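Local coordinates for protein DyP-type peroxidase (PDB 6FSK) that probably acts as a heme b peroxidase of the dye-decolorizing family, using peroxide to oxidise dyes and probably also manganese(II), at residues T22-V28 and D131-F137; T29-F34 and H163-S167; P260-P264 and T445-D449; V424-A429 and R440-G444; I89-D95 and A229-A234. The protein carries 1 engineered substitution. One frame throughout, in Å; residues are numbered along the deposited sequence.

Contact 1: T22-V28 and D131-F137; sequences TYFFFDV and DIHGVIF
Phe24 and Ile136 face each other as an antiparallel hydrogen-bonded pair, with Phe24 N giving to Ile136 O at 2.8 Å and Ile136 N returning a bond to Phe24 O. The ladder continues with Phe26 N to Gly134 O at 3.0 Å, then breaks its rhythm: His133 N and Gly134 N both donate to Phe26 O, a classic beta bulge. Beyond the bulge the His133 side chain takes over the role of a backbone acceptor, its ND1 receiving Val28 N at 3.0 Å with the donor slightly out of the ring plane. Asp27 OD1 lies 3.6 Å above the centre of that same imidazole.

Ring contacts lie on both faces of this strand pair. The Phe26 ring, with CG set between its own backbone N and carbonyl carbon (chi1 68°), bends over Gly134, whose CA sits against one ring face; a side chain at Gly134 would collide with Phe26 CZ. On the side of the sheet that carries Tyr23, Phe25, Val135 and Phe137, Val135 CG2 lies over the Phe25 ring, 4.0 Å from its centroid, and also touches the edge of the Tyr23 ring. Tyr23 and Phe137 run side by side, their planes 27° apart but slid so far that the rings barely overlap. Aliphatic packing adds Phe26 CE2 against Ile136 CG1 at 3.8 Å and Phe25 CB against Ile132 CG2.

Both strands belong to the antiparallel sheet of the ferredoxin-like DyP fold. Strand 20-28 lies between strands 134-140 and 166-175, strand 74-80 continues the sheet beyond Ile136 and Phe137, and helix 144-156 covers the side of Phe24 and Ile136.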
# COMPACT_ATOMS: atom_id res chain seq x y z
N THR A 22 5.08 6.19 -13.81
CA THR A 22 4.32 5.38 -14.73
C THR A 22 4.57 3.90 -14.51
O THR A 22 5.71 3.45 -14.45
CB THR A 22 4.62 5.78 -16.16
OG1 THR A 22 4.15 7.13 -16.36
CG2 THR A 22 3.93 4.86 -17.14
N TYR A 23 3.46 3.15 -14.45
CA TYR A 23 3.47 1.71 -14.37
C TYR A 23 3.05 1.14 -15.74
O TYR A 23 1.91 1.39 -16.18
CB TYR A 23 2.61 1.15 -13.26
CG TYR A 23 3.02 1.48 -11.87
CD1 TYR A 23 2.63 2.66 -11.27
CD2 TYR A 23 3.82 0.56 -11.13
CE1 TYR A 23 3.01 2.98 -9.96
CE2 TYR A 23 4.24 0.87 -9.86
CZ TYR A 23 3.82 2.06 -9.26
OH TYR A 23 4.25 2.30 -7.93
N PHE A 24 3.99 0.46 -16.39
CA PHE A 24 3.80 -0.11 -17.71
C PHE A 24 3.62 -1.63 -17.59
O PHE A 24 4.56 -2.41 -17.28
CB PHE A 24 4.99 0.25 -18.60
CG PHE A 24 4.94 -0.30 -19.99
CD1 PHE A 24 4.22 0.43 -20.95
CD2 PHE A 24 5.55 -1.53 -20.33
CE1 PHE A 24 4.16 -0.05 -22.28
CE2 PHE A 24 5.48 -2.02 -21.68
CZ PHE A 24 4.79 -1.27 -22.60
N PHE A 25 2.38 -2.10 -17.80
CA PHE A 25 2.02 -3.50 -17.64
C PHE A 25 2.10 -4.23 -18.99
O PHE A 25 1.58 -3.74 -19.98
CB PHE A 25 0.63 -3.65 -17.06
CG PHE A 25 0.46 -2.98 -15.72
CD1 PHE A 25 0.85 -3.66 -14.60
CD2 PHE A 25 -0.09 -1.74 -15.57
CE1 PHE A 25 0.69 -3.08 -13.31
CE2 PHE A 25 -0.21 -1.15 -14.30
CZ PHE A 25 0.21 -1.82 -13.19
N PHE A 26 2.82 -5.35 -19.02
CA PHE A 26 3.15 -6.00 -20.28
C PHE A 26 2.91 -7.47 -20.24
O PHE A 26 2.81 -8.15 -19.16
CB PHE A 26 4.59 -5.67 -20.67
CG PHE A 26 5.63 -6.31 -19.76
CD1 PHE A 26 6.14 -7.55 -20.00
CD2 PHE A 26 6.14 -5.61 -18.70
CE1 PHE A 26 7.10 -8.09 -19.18
CE2 PHE A 26 7.07 -6.13 -17.87
CZ PHE A 26 7.56 -7.38 -18.10
N ASP A 27 2.83 -8.04 -21.46
CA ASP A 27 2.88 -9.48 -21.71
C ASP A 27 4.15 -9.74 -22.53
O ASP A 27 4.63 -8.89 -23.26
CB ASP A 27 1.74 -10.01 -22.49
CG ASP A 27 0.48 -10.00 -21.77
OD1 ASP A 27 0.44 -10.20 -20.50
OD2 ASP A 27 -0.58 -9.77 -22.46
N VAL A 28 4.77 -10.89 -22.23
CA VAL A 28 5.92 -11.42 -22.98
C VAL A 28 5.37 -12.13 -24.18
O VAL A 28 4.59 -13.06 -24.03
CB VAL A 28 6.74 -12.42 -22.12
CG1 VAL A 28 7.93 -12.94 -22.97
CG2 VAL A 28 7.32 -11.68 -20.90
N ASP A 131 -4.46 -11.33 -18.84
CA ASP A 131 -3.25 -11.83 -18.20
C ASP A 131 -2.15 -10.78 -18.38
O ASP A 131 -1.85 -10.27 -19.48
CB ASP A 131 -2.74 -13.11 -18.91
CG ASP A 131 -3.58 -14.38 -18.63
OD1 ASP A 131 -4.60 -14.37 -17.99
OD2 ASP A 131 -3.11 -15.45 -19.15
N ILE A 132 -1.55 -10.44 -17.25
CA ILE A 132 -0.41 -9.50 -17.21
C ILE A 132 0.78 -10.31 -16.73
O ILE A 132 0.69 -10.99 -15.69
CB ILE A 132 -0.68 -8.31 -16.26
CG1 ILE A 132 -1.81 -7.50 -16.87
CG2 ILE A 132 0.59 -7.53 -16.02
CD1 ILE A 132 -2.37 -6.43 -15.95
N HIS A 133 1.91 -10.23 -17.43
CA HIS A 133 3.14 -11.00 -17.09
C HIS A 133 4.15 -10.22 -16.23
O HIS A 133 4.90 -10.85 -15.51
CB HIS A 133 3.81 -11.45 -18.38
CG HIS A 133 3.02 -12.46 -19.12
ND1 HIS A 133 3.25 -12.74 -20.46
CD2 HIS A 133 1.94 -13.19 -18.77
CE1 HIS A 133 2.40 -13.66 -20.85
NE2 HIS A 133 1.59 -13.96 -19.86
N GLY A 134 4.14 -8.90 -16.30
CA GLY A 134 5.02 -8.07 -15.53
C GLY A 134 4.67 -6.63 -15.60
O GLY A 134 3.76 -6.23 -16.34
N VAL A 135 5.40 -5.84 -14.84
CA VAL A 135 5.33 -4.41 -14.84
C VAL A 135 6.72 -3.82 -14.86
O VAL A 135 7.57 -4.28 -14.09
CB VAL A 135 4.47 -3.88 -13.66
CG1 VAL A 135 4.97 -4.26 -12.25
CG2 VAL A 135 4.24 -2.38 -13.72
N ILE A 136 6.94 -2.87 -15.69
CA ILE A 136 8.10 -2.00 -15.70
C ILE A 136 7.59 -0.66 -15.17
O ILE A 136 6.60 -0.15 -15.69
CB ILE A 136 8.74 -1.84 -17.11
CG1 ILE A 136 9.41 -3.15 -17.49
CG2 ILE A 136 9.73 -0.69 -17.11
CD1 ILE A 136 9.55 -3.26 -18.97
N PHE A 137 8.23 -0.10 -14.15
CA PHE A 137 7.79 1.17 -13.64
C PHE A 137 8.91 2.18 -13.49
O PHE A 137 10.04 1.81 -13.21
CB PHE A 137 6.93 1.08 -12.41
CG PHE A 137 7.57 0.32 -11.27
CD1 PHE A 137 7.53 -1.06 -11.29
CD2 PHE A 137 8.03 1.01 -10.10
CE1 PHE A 137 8.02 -1.80 -10.18
CE2 PHE A 137 8.51 0.26 -9.01
CZ PHE A 137 8.49 -1.10 -9.07

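Contact 2: T29-F34 and H163-S167; sequences TNVDQF and HASIS
Gln33, in the first turn of helix 31-41, packs along Ser165 and reaches His163 in the loop ahead of strand 166-175. Its CB lies 4.0 Å from Ser165 CB, and CG keeps to the same methylene. CG stands opposite the backbone N (chi1 -172°) and the chain stays extended beyond it, which carries CD to the carbonyl of His163. At the tip NE2 is 2.9 Å from His163 O, while a water donates to Ala164 O at 3.1 Å and also lies next to OE1, at a separation too short to be trusted as a bond. Shortened to an alanine, Gln33 would lose CG and the amide, which would probably open a gap beside Ser165 CB and leave His163 O without its close neighbour NE2.

Phe34, one residue on, lays CD1 against Ile166 CG2 at 3.4 Å, and Ser165 OG lies at the edge of its ring. Phe157 meets the same ring from outside the two segments. Ahead of the helix, Thr29 N donates to Ser165 O at 2.9 Å, and Asn30 N adds a weak bond to the same oxygen.

Asn30 also holds the helix start: its OD1 accepts from Gln33 N at 3.0 Å, so the residue that caps the helix is joined to the one that reaches across. The contact thus joins an Asn N-cap, at the turn from strand 20-28 into helix 31-41, to the entry of an edge strand in the ferredoxin-like DyP sheet.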
# COMPACT_ATOMS: atom_id res chain seq x y z
N THR A 29 5.80 -11.71 -25.38
CA THR A 29 5.34 -12.33 -26.63
C THR A 29 6.37 -13.29 -27.29
O THR A 29 5.96 -14.17 -28.05
CB THR A 29 4.85 -11.27 -27.65
OG1 THR A 29 5.88 -10.34 -27.91
CG2 THR A 29 3.65 -10.50 -27.12
N ASN A 30 7.67 -13.11 -27.01
CA ASN A 30 8.72 -13.97 -27.53
C ASN A 30 9.71 -14.13 -26.35
O ASN A 30 10.43 -13.20 -26.01
CB ASN A 30 9.30 -13.25 -28.72
CG ASN A 30 10.47 -13.96 -29.33
OD1 ASN A 30 11.20 -14.76 -28.66
ND2 ASN A 30 10.67 -13.66 -30.58
N VAL A 31 9.67 -15.29 -25.74
CA VAL A 31 10.40 -15.58 -24.50
C VAL A 31 11.88 -15.44 -24.76
O VAL A 31 12.63 -14.82 -24.03
CB VAL A 31 10.09 -16.95 -24.00
CG1 VAL A 31 11.07 -17.42 -22.88
CG2 VAL A 31 8.61 -17.09 -23.61
N ASP A 32 12.41 -16.12 -25.80
CA ASP A 32 13.88 -16.10 -25.88
C ASP A 32 14.37 -14.72 -26.31
O ASP A 32 15.45 -14.29 -25.93
CB ASP A 32 14.44 -17.24 -26.78
CG ASP A 32 14.13 -18.65 -26.26
OD1 ASP A 32 14.14 -18.97 -25.04
OD2 ASP A 32 13.88 -19.52 -27.14
N GLN A 33 13.61 -13.96 -27.10
CA GLN A 33 14.02 -12.64 -27.42
C GLN A 33 13.92 -11.70 -26.18
O GLN A 33 14.71 -10.80 -26.02
CB GLN A 33 13.10 -12.10 -28.46
CG GLN A 33 13.58 -10.77 -28.99
CD GLN A 33 12.69 -10.29 -30.12
OE1 GLN A 33 11.51 -10.70 -30.23
NE2 GLN A 33 13.24 -9.45 -30.96
N PHE A 34 12.89 -11.95 -25.39
CA PHE A 34 12.72 -11.20 -24.14
C PHE A 34 13.94 -11.35 -23.27
O PHE A 34 14.50 -10.36 -22.75
CB PHE A 34 11.47 -11.65 -23.38
CG PHE A 34 11.31 -10.95 -22.04
CD1 PHE A 34 10.81 -9.68 -22.00
CD2 PHE A 34 11.70 -11.55 -20.85
CE1 PHE A 34 10.70 -9.00 -20.79
CE2 PHE A 34 11.51 -10.92 -19.64
CZ PHE A 34 11.02 -9.64 -19.62
N HIS A 163 9.40 -6.58 -34.25
CA HIS A 163 10.35 -7.39 -33.50
C HIS A 163 10.17 -7.20 -32.00
O HIS A 163 11.08 -7.47 -31.25
CB HIS A 163 11.83 -7.07 -33.92
CG HIS A 163 12.32 -5.70 -33.66
ND1 HIS A 163 12.22 -4.69 -34.59
CD2 HIS A 163 12.88 -5.13 -32.58
CE1 HIS A 163 12.70 -3.58 -34.10
NE2 HIS A 163 13.07 -3.81 -32.86
N ALA A 164 8.99 -6.80 -31.58
CA ALA A 164 8.78 -6.65 -30.13
C ALA A 164 8.94 -7.97 -29.43
O ALA A 164 8.40 -8.98 -29.87
CB ALA A 164 7.36 -6.14 -29.90
N SER A 165 9.45 -7.90 -28.19
CA SER A 165 9.36 -9.08 -27.36
C SER A 165 8.36 -9.00 -26.22
O SER A 165 8.12 -9.97 -25.54
CB SER A 165 10.73 -9.41 -26.75
OG SER A 165 11.18 -8.35 -25.96
N ILE A 166 7.78 -7.81 -26.05
CA ILE A 166 6.66 -7.68 -25.12
C ILE A 166 5.58 -6.85 -25.80
O ILE A 166 5.87 -6.07 -26.74
CB ILE A 166 7.09 -6.99 -23.81
CG1 ILE A 166 7.48 -5.49 -23.96
CG2 ILE A 166 8.19 -7.79 -23.09
CD1 ILE A 166 8.05 -4.76 -22.78
N SER A 167 4.39 -6.85 -25.19
CA SER A 167 3.36 -5.93 -25.63
C SER A 167 2.71 -5.26 -24.45
O SER A 167 2.67 -5.85 -23.36
CB SER A 167 2.41 -6.79 -26.37
OG SER A 167 1.08 -6.61 -26.14
O HOH W 1 9.81 -10.79 -31.94

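Contact 3: P260-P264 and T445-D449; sequences PIVLP and TNPND
Asn446 and Ile261 cross at a slant, and the amide of Asn446 extends past the isoleucine to the backbone behind it. With CG opposite the backbone N (chi1 -176°), ND2 of Asn446 reaches Val262 O at 3.1 Å in a nearly straight bond of 161°, tilted modestly out of both the carbonyl plane and its own amide plane. The same nitrogen donates to a water that accepts from Val262 N as well, so this amide serves both polar groups of one residue. Its OD1 turns back into its own loop and accepts from Asn448 N at 2.7 Å, in the carbonyl plane, which fixes the rotation of the amide. A leucine in its place would probably leave Val262 O without this direct donor and Asn448 N without its side-chain acceptor, leaving the turn less firmly held.

Ile261 spreads its branches over the other loop: CG2 touches Pro447 CD and Asn446 ND2, while CD1 comes to 3.4 Å from Thr445 O. Leu263 stands roughly perpendicular to Pro447, with CD1 on the ring carbon CG at 3.7 Å. Asn448 likewise crosses Leu263 at about a right angle and approaches Pro264 from the opposite direction, its ND2 3.8 Å from Pro264 CD. A second water accepts from Asn448 ND2 and donates to Val262 O.

The contact joins two irregular loops, the connection between helices 249-258 and 268-280 and the one between strands 441-443 and 453-455. The second loop combines an Asx turn at Asn446 with a type I beta turn from Asn446 to Asp449.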
# COMPACT_ATOMS: atom_id res chain seq x y z
N PRO A 260 -21.82 14.51 11.53
CA PRO A 260 -20.91 15.13 12.49
C PRO A 260 -21.03 14.47 13.84
O PRO A 260 -22.18 14.14 14.31
CB PRO A 260 -21.38 16.57 12.59
CG PRO A 260 -22.83 16.51 12.21
CD PRO A 260 -22.88 15.44 11.09
N ILE A 261 -19.92 14.29 14.52
CA ILE A 261 -19.96 13.72 15.89
C ILE A 261 -20.58 14.78 16.78
O ILE A 261 -20.10 15.90 16.78
CB ILE A 261 -18.58 13.30 16.37
CG1 ILE A 261 -18.20 12.03 15.60
CG2 ILE A 261 -18.59 13.04 17.90
CD1 ILE A 261 -16.76 11.82 15.63
N VAL A 262 -21.62 14.39 17.51
CA VAL A 262 -22.33 15.29 18.40
C VAL A 262 -21.67 15.11 19.75
O VAL A 262 -21.63 13.97 20.34
CB VAL A 262 -23.83 14.99 18.39
CG1 VAL A 262 -24.51 15.85 19.45
CG2 VAL A 262 -24.39 15.26 16.99
N LEU A 263 -20.92 16.14 20.13
CA LEU A 263 -20.09 16.09 21.36
C LEU A 263 -20.25 17.55 21.92
O LEU A 263 -20.24 18.51 21.16
CB LEU A 263 -18.65 15.75 20.99
CG LEU A 263 -17.72 15.04 21.91
CD1 LEU A 263 -16.55 14.45 21.13
CD2 LEU A 263 -17.20 16.11 22.84
N PRO A 264 -20.50 17.69 23.24
CA PRO A 264 -20.66 19.02 23.80
C PRO A 264 -19.54 19.94 23.39
O PRO A 264 -18.33 19.66 23.54
CB PRO A 264 -20.62 18.76 25.33
CG PRO A 264 -21.16 17.34 25.48
CD PRO A 264 -20.53 16.64 24.28
N THR A 445 -17.19 5.43 16.72
CA THR A 445 -16.76 6.73 16.27
C THR A 445 -17.16 7.89 17.23
O THR A 445 -16.46 8.87 17.25
CB THR A 445 -17.17 7.02 14.82
OG1 THR A 445 -18.59 7.12 14.69
CG2 THR A 445 -16.57 5.96 13.84
N ASN A 446 -18.26 7.82 17.98
CA ASN A 446 -18.62 8.88 18.92
C ASN A 446 -17.95 8.50 20.27
O ASN A 446 -18.28 7.44 20.85
CB ASN A 446 -20.08 8.97 19.12
CG ASN A 446 -20.43 10.15 20.04
OD1 ASN A 446 -19.88 10.34 21.12
ND2 ASN A 446 -21.23 11.05 19.51
N PRO A 447 -17.02 9.29 20.77
CA PRO A 447 -16.31 8.94 22.02
C PRO A 447 -17.22 8.78 23.21
O PRO A 447 -16.90 8.04 24.15
CB PRO A 447 -15.37 10.13 22.26
CG PRO A 447 -15.42 10.93 21.04
CD PRO A 447 -16.49 10.52 20.16
N ASN A 448 -18.35 9.46 23.18
CA ASN A 448 -19.29 9.34 24.32
C ASN A 448 -20.27 8.21 24.23
O ASN A 448 -20.94 7.89 25.22
CB ASN A 448 -20.05 10.67 24.53
CG ASN A 448 -19.19 11.75 25.10
OD1 ASN A 448 -18.26 11.46 25.85
ND2 ASN A 448 -19.48 13.00 24.74
N ASP A 449 -20.42 7.58 23.06
CA ASP A 449 -21.44 6.54 22.86
C ASP A 449 -20.80 5.47 21.93
O ASP A 449 -21.16 5.39 20.75
CB ASP A 449 -22.61 7.27 22.22
CG ASP A 449 -23.82 6.43 21.99
OD1 ASP A 449 -23.97 5.39 22.66
OD2 ASP A 449 -24.59 6.82 21.02
O HOH W 2 -22.50 11.65 16.70
O HOH W 3 -21.83 13.25 22.98

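Contact 4: V424-A429 and R440-G444; sequences VPGFDA and RQISG
Arg440 lays its aliphatic chain across one face of the Phe427 ring. CG sits 3.6 Å from the ring centroid, almost on the normal, a CH-pi contact, with CB nearest Phe427 CD1 and CD nearest Phe427 CD2. The chain is straight at chi2 but bends at chi3 (-56°), and the guanidinium plane ends up 72° from that of the ring. NH2 gives to a water that in turn donates to Ala429 O at 2.7 Å; outside the contact, NH2 also has a long, weak ion pair with Asp460.

Phe427 N donates to Gln441 O at 2.9 Å. Gly426 and Ile442 form a single beta bridge next to it, on strand 441-443, which pairs with strand 453-455 in a two-stranded antiparallel sheet; a side chain at Gly426 would run into Gln441 O. The CB of Asp428 is directed away from segment 440-444, and its OD2 accepts from ND1 of His329, the axial ligand of the heme iron, which places Asp428 in the second shell of that iron.

Ser443 tucks OG between its backbone N and carbonyl carbon (chi1 76°), bringing the hydroxyl to donate to Val424 O at 2.7 Å, while Ser443 N gives to Pro425 O at 3.0 Å. Ile442 sends CD1 to Phe427 O at 3.5 Å and on to Ala429 CB.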
# COMPACT_ATOMS: atom_id res chain seq x y z
N VAL A 424 -18.44 -4.72 18.64
CA VAL A 424 -18.33 -5.12 17.26
C VAL A 424 -17.71 -3.89 16.53
O VAL A 424 -18.40 -2.96 16.20
CB VAL A 424 -19.69 -5.53 16.59
CG1 VAL A 424 -19.40 -6.01 15.17
CG2 VAL A 424 -20.34 -6.67 17.40
N PRO A 425 -16.36 -3.90 16.37
CA PRO A 425 -15.74 -2.72 15.81
C PRO A 425 -16.31 -2.28 14.47
O PRO A 425 -16.42 -1.10 14.21
CB PRO A 425 -14.27 -3.15 15.63
CG PRO A 425 -14.09 -4.01 16.88
CD PRO A 425 -15.33 -4.86 16.84
N GLY A 426 -16.65 -3.23 13.63
CA GLY A 426 -17.06 -2.99 12.28
C GLY A 426 -15.93 -2.93 11.29
O GLY A 426 -14.81 -3.43 11.55
N PHE A 427 -16.28 -2.50 10.12
CA PHE A 427 -15.35 -2.44 9.00
C PHE A 427 -14.38 -1.25 9.10
O PHE A 427 -14.72 -0.16 9.58
CB PHE A 427 -16.11 -2.34 7.62
CG PHE A 427 -16.76 -3.62 7.23
CD1 PHE A 427 -17.94 -4.00 7.83
CD2 PHE A 427 -16.19 -4.47 6.35
CE1 PHE A 427 -18.56 -5.20 7.51
CE2 PHE A 427 -16.79 -5.69 6.03
CZ PHE A 427 -17.99 -6.04 6.62
N ASP A 428 -13.19 -1.46 8.53
CA ASP A 428 -12.32 -0.37 8.17
C ASP A 428 -13.11 0.44 7.13
O ASP A 428 -13.57 -0.12 6.11
CB ASP A 428 -11.08 -0.94 7.55
CG ASP A 428 -10.11 0.08 7.08
OD1 ASP A 428 -10.50 1.08 6.38
OD2 ASP A 428 -8.86 -0.10 7.34
N ALA A 429 -13.41 1.71 7.41
CA ALA A 429 -14.29 2.47 6.52
C ALA A 429 -13.58 3.05 5.35
O ALA A 429 -14.19 3.60 4.44
CB ALA A 429 -15.00 3.56 7.33
N ARG A 440 -22.14 -2.36 5.21
CA ARG A 440 -21.04 -2.19 6.17
C ARG A 440 -21.34 -1.13 7.23
O ARG A 440 -22.03 -0.12 6.95
CB ARG A 440 -19.79 -1.79 5.40
CG ARG A 440 -19.24 -2.85 4.51
CD ARG A 440 -17.99 -2.47 3.70
NE ARG A 440 -18.32 -1.29 2.94
CZ ARG A 440 -17.71 -0.13 3.03
NH1 ARG A 440 -16.52 -0.01 3.61
NH2 ARG A 440 -18.27 0.92 2.45
N GLN A 441 -20.88 -1.35 8.43
CA GLN A 441 -21.08 -0.44 9.59
C GLN A 441 -19.72 -0.29 10.27
O GLN A 441 -18.81 -1.16 10.14
CB GLN A 441 -22.03 -1.14 10.61
CG GLN A 441 -23.42 -0.99 10.09
CD GLN A 441 -24.63 -1.68 10.73
OE1 GLN A 441 -24.75 -1.98 11.94
NE2 GLN A 441 -25.61 -1.79 9.90
N ILE A 442 -19.60 0.83 11.00
CA ILE A 442 -18.49 1.15 11.82
C ILE A 442 -18.96 1.65 13.16
O ILE A 442 -19.81 2.53 13.20
CB ILE A 442 -17.43 2.04 11.15
CG1 ILE A 442 -16.25 2.22 12.11
CG2 ILE A 442 -18.02 3.37 10.71
CD1 ILE A 442 -15.03 2.83 11.46
N SER A 443 -18.48 1.06 14.27
CA SER A 443 -18.88 1.51 15.61
C SER A 443 -17.75 2.27 16.25
O SER A 443 -16.62 2.30 15.75
CB SER A 443 -19.24 0.27 16.46
OG SER A 443 -18.10 -0.41 16.88
N GLY A 444 -18.02 2.85 17.41
CA GLY A 444 -17.01 3.46 18.21
C GLY A 444 -16.59 4.86 17.78
O GLY A 444 -15.71 5.45 18.42
O HOH W 4 -15.95 2.77 2.63

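Contact 5: I89-D95 and A229-A234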
# COMPACT_ATOMS: atom_id res chain seq x y z
N ILE A 89 10.01 -20.27 -15.67
CA ILE A 89 10.56 -20.23 -14.32
C ILE A 89 9.48 -20.79 -13.45
O ILE A 89 8.49 -20.11 -13.10
CB ILE A 89 10.96 -18.80 -13.95
CG1 ILE A 89 12.01 -18.25 -14.88
CG2 ILE A 89 11.47 -18.72 -12.50
CD1 ILE A 89 12.16 -16.73 -14.92
N THR A 90 9.61 -22.05 -13.07
CA THR A 90 8.49 -22.77 -12.47
C THR A 90 8.64 -23.09 -10.99
O THR A 90 7.75 -23.72 -10.45
CB THR A 90 8.24 -24.10 -13.24
OG1 THR A 90 9.43 -24.89 -13.16
CG2 THR A 90 7.97 -23.81 -14.69
N ASP A 91 9.69 -22.59 -10.34
CA ASP A 91 9.88 -22.81 -8.91
C ASP A 91 8.73 -22.21 -8.13
O ASP A 91 8.34 -21.05 -8.38
CB ASP A 91 11.13 -22.13 -8.45
CG ASP A 91 12.32 -22.43 -9.29
OD1 ASP A 91 12.85 -23.54 -9.13
OD2 ASP A 91 12.65 -21.59 -10.17
N ASP A 92 8.21 -22.97 -7.19
CA ASP A 92 7.14 -22.49 -6.30
C ASP A 92 7.74 -21.44 -5.36
O ASP A 92 8.77 -21.66 -4.74
CB ASP A 92 6.52 -23.73 -5.60
CG ASP A 92 5.34 -23.42 -4.74
OD1 ASP A 92 5.09 -22.27 -4.45
OD2 ASP A 92 4.61 -24.37 -4.34
N LEU A 93 7.11 -20.25 -5.28
CA LEU A 93 7.62 -19.21 -4.35
C LEU A 93 6.93 -19.21 -3.00
O LEU A 93 7.16 -18.28 -2.18
CB LEU A 93 7.56 -17.84 -5.04
CG LEU A 93 8.38 -17.52 -6.28
CD1 LEU A 93 8.26 -16.10 -6.73
CD2 LEU A 93 9.85 -17.95 -6.07
N SER A 94 6.07 -20.19 -2.72
CA SER A 94 5.42 -20.36 -1.41
C SER A 94 4.58 -19.13 -1.01
O SER A 94 4.70 -18.62 0.08
CB SER A 94 6.55 -20.64 -0.39
OG SER A 94 5.97 -21.31 0.69
N ASP A 95 3.79 -18.63 -1.97
CA ASP A 95 2.79 -17.61 -1.63
C ASP A 95 1.53 -17.90 -2.44
O ASP A 95 1.52 -17.83 -3.70
CB ASP A 95 3.32 -16.25 -1.93
CG ASP A 95 2.41 -15.19 -1.44
OD1 ASP A 95 1.44 -14.77 -2.10
OD2 ASP A 95 2.65 -14.77 -0.28
N ALA A 229 11.94 -23.34 1.72
CA ALA A 229 11.06 -23.74 0.67
C ALA A 229 11.28 -22.96 -0.62
O ALA A 229 10.78 -23.38 -1.67
CB ALA A 229 9.61 -23.60 1.11
N ARG A 230 12.02 -21.85 -0.59
CA ARG A 230 12.08 -20.99 -1.72
C ARG A 230 13.40 -21.22 -2.50
O ARG A 230 14.43 -21.57 -1.90
CB ARG A 230 12.01 -19.53 -1.19
CG ARG A 230 10.55 -19.21 -0.81
CD ARG A 230 10.43 -17.82 -0.24
NE ARG A 230 9.01 -17.48 -0.17
CZ ARG A 230 8.45 -16.45 0.51
NH1 ARG A 230 9.21 -15.63 1.23
NH2 ARG A 230 7.13 -16.27 0.40
N PRO A 231 13.40 -20.97 -3.81
CA PRO A 231 14.61 -21.17 -4.60
C PRO A 231 15.62 -20.16 -4.39
O PRO A 231 15.31 -19.03 -3.98
CB PRO A 231 14.05 -21.14 -6.04
CG PRO A 231 12.95 -20.09 -5.93
CD PRO A 231 12.29 -20.45 -4.65
N ASP A 232 16.90 -20.52 -4.56
CA ASP A 232 17.97 -19.58 -4.33
C ASP A 232 17.81 -18.26 -5.11
O ASP A 232 18.18 -17.19 -4.64
CB ASP A 232 19.33 -20.23 -4.69
CG ASP A 232 19.83 -21.16 -3.59
OD1 ASP A 232 19.27 -21.14 -2.47
OD2 ASP A 232 20.80 -21.90 -3.86
N TRP A 233 17.26 -18.29 -6.32
CA TRP A 233 17.16 -17.09 -7.09
C TRP A 233 16.21 -16.04 -6.44
O TRP A 233 16.33 -14.83 -6.75
CB TRP A 233 16.73 -17.39 -8.56
CG TRP A 233 15.34 -17.83 -8.84
CD1 TRP A 233 14.92 -19.08 -9.12
CD2 TRP A 233 14.17 -17.01 -8.91
NE1 TRP A 233 13.58 -19.11 -9.33
CE2 TRP A 233 13.10 -17.85 -9.23
CE3 TRP A 233 13.94 -15.66 -8.78
CZ2 TRP A 233 11.81 -17.35 -9.37
CZ3 TRP A 233 12.69 -15.19 -8.95
CH2 TRP A 233 11.63 -16.04 -9.21
N ALA A 234 15.32 -16.52 -5.59
CA ALA A 234 14.33 -15.65 -4.93
C ALA A 234 14.96 -14.83 -3.84
O ALA A 234 14.39 -13.81 -3.40
CB ALA A 234 13.17 -16.45 -4.40
O HOH W 5 10.62 -23.57 -4.56
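Trp233 NE1 donates to Asp91 OD2 at 2.8 Å, the oxygen lying in the indole plane while the N-H comes in from above the carboxylate plane. Farther along the same ring, Ile89 CG2 meets CZ2 at 3.4 Å. Leu93 CD2 packs into the corner made by Pro231, Trp233 and Ala234, 3.8 Å from Pro231 CG, and Asp91 CB also touches Pro231 CG, which itself lies over one face of the Trp233 ring, toward its rim. At the far end Arg230 NE gives to Leu93 O at 2.8 Å, with weak bonds from NH2 to Leu93 O and Ser94 O.

Behind this shell, the extended chain of Arg230 is held by its NH1, which forms a salt bridge with Asp224 and bonds to Ser387 O. Asp92 OD1 accepts from Ser94 N at 2.9 Å, an Asx turn, consistent with the way the carbonyls of Leu93 and Ser94 are turned to the arginine. A water bridges Asp92 O and Ala229 O, and Asp95 caps helix 96-100 through Phe98 N.

The contact joins a loop of the N-terminal part to one leading into strand 238-247. Its polar bonds pair a neutral indole with a carboxylate and a guanidinium with backbone carbonyls, so the arginine's charge is probably balanced by Asp224 beyond the contact, with Asp95 also near.

From the N terminus, strand 20-28 opens contact 1 and runs on into the helix start of contact 2. Contact 1 closes at strand 134-140 and contact 2 at strand 166-175, so the two loops cross; they touch where Asp27 O probably bonds to Ser167 N, because strand 20-28 lies between those strands. Contact 5 opens within both loops, at 89-95, and closes later at 229-234, crossing each and tying the N-terminal region to the C-terminal one. Contact 3 then opens at 260-264 and closes at 445-449, and contact 4 lies wholly within that span, ending where contact 3's second segment begins. These two stand across the chain's centre from contacts 1 and 2.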